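Local atomic coordinates of Nadp(h)-dependent ketose reductase (Bemisia argentifolii, PDB entry 1E3J), a protein that probably reduces fructose with NADPH, as a zinc-containing ketose reductase (sorbitol dehydrogenase) of the alcohol dehydrogenase family. Residues G169-V174 with I260-G265; V183-A188 with V195-R200; A213-V218 with R234-D239; S227-R232 with I254-N259. All blocks are in the same frame, centred on the assembly; numbering follows the deposited sequence. Where two conformers were deposited one is given.

Contact 1. Residues G169-V174 with I260-G265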
loop_
_atom_site.group_PDB
_atom_site.type_symbol
_atom_site.label_atom_id
_atom_site.label_comp_id
_atom_site.label_asym_id
_atom_site.label_seq_id
_atom_site.Cartn_x
_atom_site.Cartn_y
_atom_site.Cartn_z
ATOM N N GLY A 169 -4.348 1.580 17.617
ATOM C CA GLY A 169 -2.934 1.523 17.935
ATOM C C GLY A 169 -2.230 2.813 17.513
ATOM O O GLY A 169 -1.056 3.025 17.851
ATOM N N THR A 170 -2.904 3.689 16.773
ATOM C CA THR A 170 -2.226 4.919 16.396
ATOM C C THR A 170 -2.361 5.950 17.520
ATOM O O THR A 170 -3.415 6.042 18.145
ATOM C CB THR A 170 -2.862 5.595 15.177
ATOM O OG1 THR A 170 -2.991 4.665 14.095
ATOM C CG2 THR A 170 -1.978 6.734 14.727
ATOM N N THR A 171 -1.317 6.724 17.763
ATOM C CA THR A 171 -1.418 7.791 18.733
ATOM C C THR A 171 -1.331 9.041 17.885
ATOM O O THR A 171 -0.384 9.221 17.181
ATOM C CB THR A 171 -0.276 7.801 19.760
ATOM O OG1 THR A 171 -0.326 6.594 20.546
ATOM C CG2 THR A 171 -0.466 8.999 20.698
ATOM N N VAL A 172 -2.320 9.905 17.992
ATOM C CA VAL A 172 -2.397 11.093 17.184
ATOM C C VAL A 172 -2.317 12.349 18.015
ATOM O O VAL A 172 -3.006 12.486 19.031
ATOM C CB VAL A 172 -3.773 11.177 16.414
ATOM C CG1 VAL A 172 -3.808 12.457 15.591
ATOM C CG2 VAL A 172 -4.000 9.930 15.483
ATOM N N LEU A 173 -1.488 13.274 17.550
ATOM C CA LEU A 173 -1.353 14.549 18.194
ATOM C C LEU A 173 -1.956 15.589 17.256
ATOM O O LEU A 173 -1.493 15.781 16.126
ATOM C CB LEU A 173 0.125 14.896 18.411
ATOM C CG LEU A 173 0.353 16.387 18.684
ATOM C CD1 LEU A 173 -0.252 16.770 20.029
ATOM C CD2 LEU A 173 1.823 16.683 18.674
ATOM N N VAL A 174 -2.990 16.262 17.698
ATOM C CA VAL A 174 -3.564 17.299 16.870
ATOM C C VAL A 174 -3.126 18.637 17.441
ATOM O O VAL A 174 -3.423 18.954 18.605
ATOM C CB VAL A 174 -5.073 17.241 16.908
ATOM C CG1 VAL A 174 -5.634 18.336 16.062
ATOM C CG2 VAL A 174 -5.537 15.852 16.477
ATOM N N ILE A 260 8.449 16.229 17.693
ATOM C CA ILE A 260 7.750 15.374 18.634
ATOM C C ILE A 260 7.225 14.088 17.979
ATOM O O ILE A 260 6.896 13.109 18.674
ATOM C CB ILE A 260 6.567 16.117 19.221
ATOM C CG1 ILE A 260 5.888 15.282 20.303
ATOM C CG2 ILE A 260 5.580 16.417 18.114
ATOM C CD1 ILE A 260 6.682 15.103 21.572
ATOM N N THR A 261 7.150 14.066 16.650
ATOM C CA THR A 261 6.627 12.872 15.974
ATOM C C THR A 261 7.539 11.656 16.089
ATOM O O THR A 261 8.756 11.781 15.975
ATOM C CB THR A 261 6.341 13.143 14.479
ATOM O OG1 THR A 261 5.344 14.169 14.363
ATOM C CG2 THR A 261 5.817 11.871 13.807
ATOM N N ARG A 262 6.944 10.488 16.337
ATOM C CA ARG A 262 7.711 9.260 16.438
ATOM C C ARG A 262 8.446 8.891 15.136
ATOM O O ARG A 262 7.945 9.110 14.035
ATOM C CB ARG A 262 6.793 8.087 16.814
ATOM C CG ARG A 262 7.526 6.772 17.108
ATOM C CD ARG A 262 6.537 5.571 17.205
ATOM N NE ARG A 262 5.459 5.827 18.162
ATOM C CZ ARG A 262 4.293 5.169 18.213
ATOM N NH1 ARG A 262 4.013 4.190 17.342
ATOM N NH2 ARG A 262 3.403 5.477 19.167
ATOM N N THR A 263 9.617 8.298 15.281
ATOM C CA THR A 263 10.416 7.850 14.155
ATOM C C THR A 263 9.521 6.998 13.256
ATOM O O THR A 263 8.741 6.167 13.733
ATOM C CB THR A 263 11.628 7.010 14.675
ATOM O OG1 THR A 263 12.465 7.857 15.463
ATOM C CG2 THR A 263 12.457 6.444 13.548
ATOM N N GLY A 264 9.616 7.234 11.961
ATOM C CA GLY A 264 8.821 6.488 10.995
ATOM C C GLY A 264 7.377 6.924 10.933
ATOM O O GLY A 264 6.609 6.355 10.189
ATOM N N GLY A 265 7.019 7.933 11.721
ATOM C CA GLY A 265 5.647 8.401 11.771
ATOM C C GLY A 265 5.421 9.447 10.709
ATOM O O GLY A 265 6.275 9.624 9.824
HETATM O O HOH W 1 0.659 4.240 19.427
#
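Leu-173, Ile-260 and Arg-262 carry this contact between the first strand of the Rossmann-type sheet and the turn that follows helix 251-260. Leu-173 lies on strand 171-175 and Ile-260 at the end of the helix. The two side chains cross at about a right angle, and Leu-173 CD2 reaches Ile-260 CG2 at 3.8 Å. Ile-260 also packs on Ile-230 and Ile-233 of helix 226-236. The end of helix 251-260 is thus joined to the sheet through apolar branches.

At the other end the link is polar and indirect. Arg-262 has CG anti to its backbone N (chi1 -173°) and bends at chi3, which brings the guanidinium back toward the strand. Arg-262 NH2 stays 4.1 Å from Thr-171 OG1, not bonded directly. NH2 donates instead to Leu-240 O, outside the two segments, and to a water. The chain then makes a type II beta turn from Arg-262 to Gly-265, closed by Gly-265 N on Arg-262 O.

The water bridges the two segments. It lies in plane at the guanidinium edge and accepts from Arg-262 NH2 at 3.0 Å. It donates to Gly-169 O at 2.6 Å and is hydrogen-bonded to Thr-171 OG1 at 2.8 Å.

Contact 2. Residues V183-A188 with V195-R200; sequences VSVLAA and VVCTAR. With PO4 (phosphate ion), chain D.
The strand that packs Val-195 and Cys-197 against a helix runs on to a bound phosphate ion, a polar end to an otherwise apolar contact. Helix 179-190 and strand 194-199 belong to the first beta-alpha-beta unit of the Rossmann-type domain. Their short segments run nearly antiparallel, at 175°, with axes 9.4 Å apart.

The packing itself is apolar. Val-195 divides its two methyls between two helix residues. Val-195 CG2 presses on Ala-188 CB at 3.6 Å. Val-195 CG1, anti to the backbone N (chi1 -180°), faces Val-185 CG2 at 4.1 Å. Val-185 CG2 also lies 4.2 Å from Cys-197 SG, and so bridges two strand residues on one face of the sheet. Ala-188 presents only a methyl, which lets Val-195 come close to the helix. Cys-161 of helix 151-164 touches Ala-188, and Leu-205 of helix 202-210 touches Cys-197.

Beyond the strand, Arg-200 holds the phosphate with main chain and side chain. Arg-200 N donates to phosphate O4 at 3.1 Å in a nearly straight bond, 169°. A bend at chi3 folds the guanidinium round to phosphate O1, which receives a weak bond from Arg-200 NH2 at 2.8 Å and another weak one from NE. Ala-177 N, Ser-201 N and Arg-204 NH2 also bind the ion.

The ion probably comes from the crystallisation liquor. Backbone amides and two arginines would favour an anion here, and the ion's place at the end of the second strand is consistent with recognition of the 2'-phosphate of NADP(H).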
loop_
_atom_site.group_PDB
_atom_site.type_symbol
_atom_site.label_atom_id
_atom_site.label_comp_id
_atom_site.label_asym_id
_atom_site.label_seq_id
_atom_site.Cartn_x
_atom_site.Cartn_y
_atom_site.Cartn_z
ATOM N N VAL A 183 -12.344 18.700 13.988
ATOM C CA VAL A 183 -12.816 17.562 13.166
ATOM C C VAL A 183 -11.726 16.465 13.118
ATOM O O VAL A 183 -12.052 15.279 13.105
ATOM C CB VAL A 183 -13.276 17.963 11.728
ATOM C CG1 VAL A 183 -14.489 18.831 11.827
ATOM C CG2 VAL A 183 -12.213 18.691 10.969
ATOM N N SER A 184 -10.450 16.856 13.156
ATOM C CA SER A 184 -9.375 15.855 13.191
ATOM C C SER A 184 -9.488 15.025 14.466
ATOM O O SER A 184 -9.193 13.830 14.447
ATOM C CB SER A 184 -8.002 16.511 13.168
ATOM O OG SER A 184 -7.787 17.131 11.922
ATOM N N VAL A 185 -9.913 15.639 15.575
ATOM C CA VAL A 185 -10.045 14.875 16.816
ATOM C C VAL A 185 -11.161 13.876 16.643
ATOM O O VAL A 185 -11.012 12.673 16.956
ATOM C CB VAL A 185 -10.348 15.786 18.045
ATOM C CG1 VAL A 185 -10.851 14.935 19.231
ATOM C CG2 VAL A 185 -9.077 16.543 18.463
ATOM N N LEU A 186 -12.285 14.370 16.148
ATOM C CA LEU A 186 -13.456 13.532 15.899
ATOM C C LEU A 186 -13.131 12.360 14.928
ATOM O O LEU A 186 -13.422 11.196 15.235
ATOM C CB LEU A 186 -14.596 14.395 15.325
ATOM C CG LEU A 186 -15.203 15.429 16.321
ATOM C CD1 LEU A 186 -16.108 16.394 15.593
ATOM C CD2 LEU A 186 -16.011 14.675 17.380
ATOM N N ALA A 187 -12.512 12.666 13.783
ATOM C CA ALA A 187 -12.181 11.627 12.813
ATOM C C ALA A 187 -11.170 10.629 13.401
ATOM O O ALA A 187 -11.350 9.435 13.300
ATOM C CB ALA A 187 -11.616 12.261 11.503
ATOM N N ALA A 188 -10.141 11.133 14.058
ATOM C CA ALA A 188 -9.123 10.277 14.621
ATOM C C ALA A 188 -9.696 9.357 15.710
ATOM O O ALA A 188 -9.334 8.157 15.787
ATOM C CB ALA A 188 -7.984 11.116 15.152
ATOM N N VAL A 195 -5.930 10.061 21.060
ATOM C CA VAL A 195 -5.670 11.426 20.652
ATOM C C VAL A 195 -5.252 12.432 21.742
ATOM O O VAL A 195 -5.845 12.494 22.822
ATOM C CB VAL A 195 -6.918 11.998 19.968
ATOM C CG1 VAL A 195 -6.639 13.415 19.540
ATOM C CG2 VAL A 195 -7.314 11.129 18.726
ATOM N N VAL A 196 -4.241 13.233 21.425
ATOM C CA VAL A 196 -3.774 14.281 22.301
ATOM C C VAL A 196 -4.023 15.546 21.491
ATOM O O VAL A 196 -3.701 15.602 20.314
ATOM C CB VAL A 196 -2.262 14.205 22.574
ATOM C CG1 VAL A 196 -1.815 15.443 23.329
ATOM C CG2 VAL A 196 -1.945 13.018 23.391
ATOM N N CYS A 197 -4.592 16.553 22.129
ATOM C CA CYS A 197 -4.887 17.784 21.461
ATOM C C CYS A 197 -4.252 18.933 22.206
ATOM O O CYS A 197 -4.432 19.078 23.408
ATOM C CB CYS A 197 -6.379 17.996 21.378
ATOM S SG CYS A 197 -6.742 19.453 20.399
ATOM N N THR A 198 -3.538 19.756 21.461
ATOM C CA THR A 198 -2.783 20.909 21.966
ATOM C C THR A 198 -3.318 22.206 21.381
ATOM O O THR A 198 -3.552 22.266 20.187
ATOM C CB THR A 198 -1.327 20.766 21.496
ATOM O OG1 THR A 198 -0.551 20.162 22.534
ATOM C CG2 THR A 198 -0.755 22.071 21.064
ATOM N N ALA A 199 -3.472 23.244 22.193
ATOM C CA ALA A 199 -3.962 24.531 21.699
ATOM C C ALA A 199 -3.746 25.712 22.663
ATOM O O ALA A 199 -3.417 25.525 23.840
ATOM C CB ALA A 199 -5.414 24.417 21.363
ATOM N N ARG A 200 -3.939 26.931 22.162
ATOM C CA ARG A 200 -3.748 28.132 22.976
ATOM C C ARG A 200 -4.902 28.400 23.926
ATOM O O ARG A 200 -4.688 28.746 25.084
ATOM C CB ARG A 200 -3.554 29.372 22.089
ATOM C CG ARG A 200 -2.263 29.376 21.312
ATOM C CD ARG A 200 -2.211 30.504 20.302
ATOM N NE ARG A 200 -3.399 30.551 19.454
ATOM C CZ ARG A 200 -3.399 30.949 18.180
ATOM N NH1 ARG A 200 -2.262 31.325 17.604
ATOM N NH2 ARG A 200 -4.536 30.994 17.485
HETATM P P PO4 D . -5.857 27.565 19.173
HETATM O O1 PO4 D . -5.996 28.870 18.483
HETATM O O2 PO4 D . -6.261 27.707 20.595
HETATM O O3 PO4 D . -6.732 26.564 18.520
HETATM O O4 PO4 D . -4.434 27.122 19.097
#

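Contact 3. Residues A213-V218 with R234-D239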
loop_
_atom_site.group_PDB
_atom_site.type_symbol
_atom_site.label_atom_id
_atom_site.label_comp_id
_atom_site.label_asym_id
_atom_site.label_seq_id
_atom_site.Cartn_x
_atom_site.Cartn_y
_atom_site.Cartn_z
ATOM N N ALA A 213 -10.962 13.879 22.719
ATOM C CA ALA A 213 -9.520 13.901 22.930
ATOM C C ALA A 213 -9.209 13.225 24.302
ATOM O O ALA A 213 -9.878 13.495 25.300
ATOM C CB ALA A 213 -9.027 15.337 22.910
ATOM N N ASP A 214 -8.217 12.340 24.343
ATOM C CA ASP A 214 -7.860 11.645 25.577
ATOM C C ASP A 214 -7.012 12.518 26.494
ATOM O O ASP A 214 -7.048 12.372 27.719
ATOM C CB ASP A 214 -7.103 10.368 25.247
ATOM C CG ASP A 214 -7.909 9.445 24.397
ATOM O OD1 ASP A 214 -8.701 8.666 24.966
ATOM O OD2 ASP A 214 -7.790 9.515 23.151
ATOM N N VAL A 215 -6.226 13.412 25.904
ATOM C CA VAL A 215 -5.407 14.307 26.684
ATOM C C VAL A 215 -5.449 15.665 25.995
ATOM O O VAL A 215 -5.424 15.719 24.762
ATOM C CB VAL A 215 -3.942 13.863 26.691
ATOM C CG1 VAL A 215 -3.146 14.794 27.595
ATOM C CG2 VAL A 215 -3.802 12.408 27.116
ATOM N N THR A 216 -5.534 16.750 26.765
ATOM C CA THR A 216 -5.509 18.102 26.211
ATOM C C THR A 216 -4.418 18.903 26.945
ATOM O O THR A 216 -4.152 18.660 28.109
ATOM C CB THR A 216 -6.838 18.845 26.399
ATOM O OG1 THR A 216 -7.117 18.958 27.796
ATOM C CG2 THR A 216 -7.974 18.100 25.721
ATOM N N LEU A 217 -3.789 19.853 26.267
ATOM C CA LEU A 217 -2.745 20.650 26.896
ATOM C C LEU A 217 -2.780 22.070 26.387
ATOM O O LEU A 217 -2.909 22.294 25.178
ATOM C CB LEU A 217 -1.380 20.083 26.569
ATOM C CG LEU A 217 -1.146 18.667 27.047
ATOM C CD1 LEU A 217 -0.018 18.059 26.259
ATOM C CD2 LEU A 217 -0.853 18.685 28.544
ATOM N N VAL A 218 -2.686 23.031 27.303
ATOM C CA VAL A 218 -2.658 24.422 26.892
ATOM C C VAL A 218 -1.217 24.630 26.448
ATOM O O VAL A 218 -0.284 24.383 27.203
ATOM C CB VAL A 218 -3.020 25.371 28.038
ATOM C CG1 VAL A 218 -2.991 26.820 27.550
ATOM C CG2 VAL A 218 -4.416 25.048 28.535
ATOM N N ARG A 234 5.452 14.848 25.720
ATOM C CA ARG A 234 5.990 13.503 25.846
ATOM C C ARG A 234 5.590 12.901 27.175
ATOM O O ARG A 234 5.262 11.714 27.264
ATOM C CB ARG A 234 7.509 13.530 25.725
ATOM C CG ARG A 234 8.158 12.170 25.511
ATOM C CD ARG A 234 9.687 12.309 25.582
ATOM N NE ARG A 234 10.193 13.295 24.621
ATOM C CZ ARG A 234 10.814 12.979 23.487
ATOM N NH1 ARG A 234 11.018 11.697 23.170
ATOM N NH2 ARG A 234 11.213 13.940 22.654
ATOM N N SER A 235 5.576 13.731 28.208
ATOM C CA SER A 235 5.240 13.237 29.529
ATOM C C SER A 235 3.761 12.945 29.697
ATOM O O SER A 235 3.377 12.178 30.580
ATOM C CB SER A 235 5.668 14.243 30.591
ATOM O OG SER A 235 4.587 15.094 30.921
ATOM N N ALA A 236 2.924 13.546 28.857
ATOM C CA ALA A 236 1.485 13.345 28.962
ATOM C C ALA A 236 0.979 12.052 28.347
ATOM O O ALA A 236 -0.192 11.685 28.513
ATOM C CB ALA A 236 0.772 14.508 28.333
ATOM N N ILE A 237 1.854 11.350 27.641
ATOM C CA ILE A 237 1.446 10.126 26.974
ATOM C C ILE A 237 2.542 9.097 27.032
ATOM O O ILE A 237 3.595 9.330 27.616
ATOM C CB ILE A 237 1.158 10.388 25.497
ATOM C CG1 ILE A 237 2.434 10.867 24.804
ATOM C CG2 ILE A 237 0.089 11.448 25.357
ATOM C CD1 ILE A 237 2.238 11.159 23.328
ATOM N N GLY A 238 2.300 7.960 26.396
ATOM C CA GLY A 238 3.310 6.920 26.381
ATOM C C GLY A 238 4.411 7.279 25.400
ATOM O O GLY A 238 5.269 8.135 25.667
ATOM N N ASP A 239 4.377 6.624 24.248
ATOM C CA ASP A 239 5.367 6.869 23.214
ATOM C C ASP A 239 4.956 8.150 22.520
ATOM O O ASP A 239 3.883 8.706 22.765
ATOM C CB ASP A 239 5.362 5.744 22.176
ATOM C CG ASP A 239 6.737 5.509 21.547
ATOM O OD1 ASP A 239 7.500 6.488 21.328
ATOM O OD2 ASP A 239 7.045 4.324 21.264
#
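The edge strand of the Rossmann-type sheet, counted within one chain, meets the end of the crossover helix that follows it. Val-215 and Leu-217 of strand 215-218 face Ala-236 and Ile-237, at the C-terminal end of helix 226-236.

Ala-236 is the shared partner. Ala-236 CB lies 4.0 Å from Val-215 CG1 and 4.2 Å from Leu-217 CD1. The methyl therefore touches two strand residues that point to the same face. Val-215 CG1 stands anti to the backbone N (chi1 -177°). This leaves the other branch, CG2, directed at the chain leaving the helix. Val-215 CG2 is 3.9 Å from Ala-236 O and 4.4 Å from Ile-237 CG2. These are loose van der Waals contacts. All four residues are partly exposed, so the patch forms a margin of the core rather than its centre.

Strand 194-199 lies next to strand 215-218 and takes part from beside it. Val-196 of that strand touches both Val-215 and Ile-237, extending the apolar patch toward the middle of the sheet. Thr-216 and Val-218 instead pack on Leu-205 of helix 202-210, which covers the other face of the edge strand.

Contact 4. Residues S227-R232 with I254-N259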
loop_
_atom_site.group_PDB
_atom_site.type_symbol
_atom_site.label_atom_id
_atom_site.label_comp_id
_atom_site.label_asym_id
_atom_site.label_seq_id
_atom_site.Cartn_x
_atom_site.Cartn_y
_atom_site.Cartn_z
ATOM N N SER A 227 11.330 23.288 23.395
ATOM C CA SER A 227 11.836 22.193 24.205
ATOM C C SER A 227 10.926 21.778 25.356
ATOM O O SER A 227 10.727 20.587 25.580
ATOM C CB SER A 227 13.232 22.527 24.764
ATOM O OG SER A 227 13.240 23.710 25.552
ATOM N N SER A 228 10.374 22.732 26.103
ATOM C CA SER A 228 9.524 22.319 27.198
ATOM C C SER A 228 8.135 21.955 26.709
ATOM O O SER A 228 7.448 21.162 27.342
ATOM C CB SER A 228 9.476 23.386 28.321
ATOM O OG SER A 228 8.936 24.621 27.903
ATOM N N ILE A 229 7.706 22.517 25.585
ATOM C CA ILE A 229 6.395 22.139 25.059
ATOM C C ILE A 229 6.480 20.671 24.720
ATOM O O ILE A 229 5.620 19.878 25.062
ATOM C CB ILE A 229 6.050 22.916 23.800
ATOM C CG1 ILE A 229 5.751 24.351 24.193
ATOM C CG2 ILE A 229 4.820 22.269 23.072
ATOM C CD1 ILE A 229 5.559 25.252 23.028
ATOM N N ILE A 230 7.563 20.295 24.081
ATOM C CA ILE A 230 7.726 18.911 23.718
ATOM C C ILE A 230 7.696 17.981 24.922
ATOM O O ILE A 230 6.889 17.038 24.956
ATOM C CB ILE A 230 9.006 18.732 22.903
ATOM C CG1 ILE A 230 8.732 19.218 21.468
ATOM C CG2 ILE A 230 9.485 17.288 22.970
ATOM C CD1 ILE A 230 9.965 19.158 20.519
ATOM N N GLU A 231 8.544 18.246 25.925
ATOM C CA GLU A 231 8.565 17.375 27.100
ATOM C C GLU A 231 7.211 17.288 27.777
ATOM O O GLU A 231 6.822 16.231 28.218
ATOM C CB GLU A 231 9.624 17.813 28.125
ATOM C CG GLU A 231 9.656 16.915 29.386
ATOM C CD GLU A 231 9.729 15.409 29.065
ATOM O OE1 GLU A 231 10.613 14.996 28.265
ATOM O OE2 GLU A 231 8.906 14.634 29.626
ATOM N N ARG A 232 6.505 18.394 27.831
ATOM C CA ARG A 232 5.195 18.395 28.440
ATOM C C ARG A 232 4.327 17.374 27.688
ATOM O O ARG A 232 3.601 16.580 28.286
ATOM C CB ARG A 232 4.598 19.801 28.356
ATOM C CG ARG A 232 3.217 19.920 28.962
ATOM C CD ARG A 232 3.129 21.154 29.847
ATOM N NE ARG A 232 3.250 22.362 29.063
ATOM C CZ ARG A 232 2.219 23.049 28.613
ATOM N NH1 ARG A 232 0.979 22.639 28.888
ATOM N NH2 ARG A 232 2.431 24.123 27.870
ATOM N N ILE A 254 4.939 23.594 13.354
ATOM C CA ILE A 254 5.400 22.550 12.436
ATOM C C ILE A 254 6.746 22.008 12.903
ATOM O O ILE A 254 7.044 20.804 12.760
ATOM C CB ILE A 254 5.540 23.080 11.010
ATOM C CG1 ILE A 254 4.142 23.312 10.432
ATOM C CG2 ILE A 254 6.352 22.107 10.164
ATOM C CD1 ILE A 254 4.119 24.123 9.152
ATOM N N THR A 255 7.538 22.894 13.497
ATOM C CA THR A 255 8.854 22.503 13.966
ATOM C C THR A 255 8.621 21.554 15.120
ATOM O O THR A 255 9.289 20.556 15.245
ATOM C CB THR A 255 9.689 23.737 14.446
ATOM O OG1 THR A 255 9.873 24.656 13.355
ATOM C CG2 THR A 255 11.064 23.292 14.960
ATOM N N ILE A 256 7.656 21.868 15.960
ATOM C CA ILE A 256 7.353 21.009 17.088
ATOM C C ILE A 256 6.866 19.659 16.546
ATOM O O ILE A 256 7.292 18.597 17.022
ATOM C CB ILE A 256 6.236 21.645 18.010
ATOM C CG1 ILE A 256 6.831 22.776 18.855
ATOM C CG2 ILE A 256 5.676 20.602 18.972
ATOM C CD1 ILE A 256 5.822 23.466 19.735
ATOM N N GLY A 257 5.966 19.719 15.557
ATOM C CA GLY A 257 5.403 18.511 14.961
ATOM C C GLY A 257 6.498 17.579 14.497
ATOM O O GLY A 257 6.469 16.392 14.774
ATOM N N ILE A 258 7.470 18.134 13.797
ATOM C CA ILE A 258 8.613 17.384 13.324
ATOM C C ILE A 258 9.453 16.808 14.473
ATOM O O ILE A 258 9.980 15.678 14.394
ATOM C CB ILE A 258 9.529 18.301 12.514
ATOM C CG1 ILE A 258 8.804 18.744 11.245
ATOM C CG2 ILE A 258 10.866 17.586 12.195
ATOM C CD1 ILE A 258 9.573 19.739 10.419
ATOM N N ASN A 259 9.602 17.576 15.549
ATOM C CA ASN A 259 10.451 17.100 16.620
ATOM C C ASN A 259 9.771 16.175 17.613
ATOM O O ASN A 259 10.430 15.392 18.280
ATOM C CB ASN A 259 11.101 18.295 17.325
ATOM C CG ASN A 259 12.134 18.999 16.443
ATOM O OD1 ASN A 259 12.922 18.349 15.759
ATOM N ND2 ASN A 259 12.132 20.322 16.457
#
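Ile-256 and Asn-259 meet Ile-230 from a helix in which the shortest backbone bond within the two segments joins Ile-258 N to Ile-254 O, at 2.9 Å. Helices 226-236 and 251-260 lie side by side on one face of the Rossmann-type sheet. Their short segments cross at -49°, with axes 10.4 Å apart.

Ile-256 packs against two neighbouring residues of the facing helix. Its CG1 is anti to the carbonyl carbon (chi1 -76°), and the chain is extended beyond it, which pushes CD1 out toward Ile-229. Ile-256 CD1 lies 3.7 Å from Ile-229 CG2 and 3.8 Å from Ile-229 CD1. These two side chains cross at about a right angle. The other branch of Ile-256, CG2, is 4.2 Å from Ile-230 CG1. Ile-256 and Ile-230 slide past each other in opposite directions.

Ile-230 goes on beyond Ile-256 to Asn-259. Of the asparagine side chain, CB makes the touch. Its amide oxygen, OD1, is hydrogen-bonded to Asn-283 ND2. The residue thus offers carbon to the neighbouring helix and oxygen to helix 281-285.

Helix 251-260 has further partners. Ile-258 packs on Leu-267 of strand 266-269. Ile-254 packs on Leu-281 and Thr-255 on Met-276, both of the second subunit, so this helix is part of a subunit interface. The tightest touch between the two helices is Ile-230 CD1 on Asn-259 CB, at 3.5 Å.

All four contacts belong to the Rossmann-type domain. Contact 2 packs a helix on one face of the sheet. Contacts 1 and 3 lie on the opposite face, where the helices of contact 4 also sit. Contacts 1 and 2 are joined across neighbouring strands by a probable hydrogen bond from Val-174 N to Val-196 O at 2.8 Å. Contacts 2 and 3 are joined likewise, by a probable hydrogen bond from Cys-197 N to Val-215 O at 2.9 Å. Ile-260 CD1 touches Ile-230 CG2 at 3.8 Å, linking contacts 1 and 4. Contacts 3 and 4 share helix 226-236, and their centres are about 12 Å apart. Contact 2 alone includes the phosphate. All four lie away from the zinc sites.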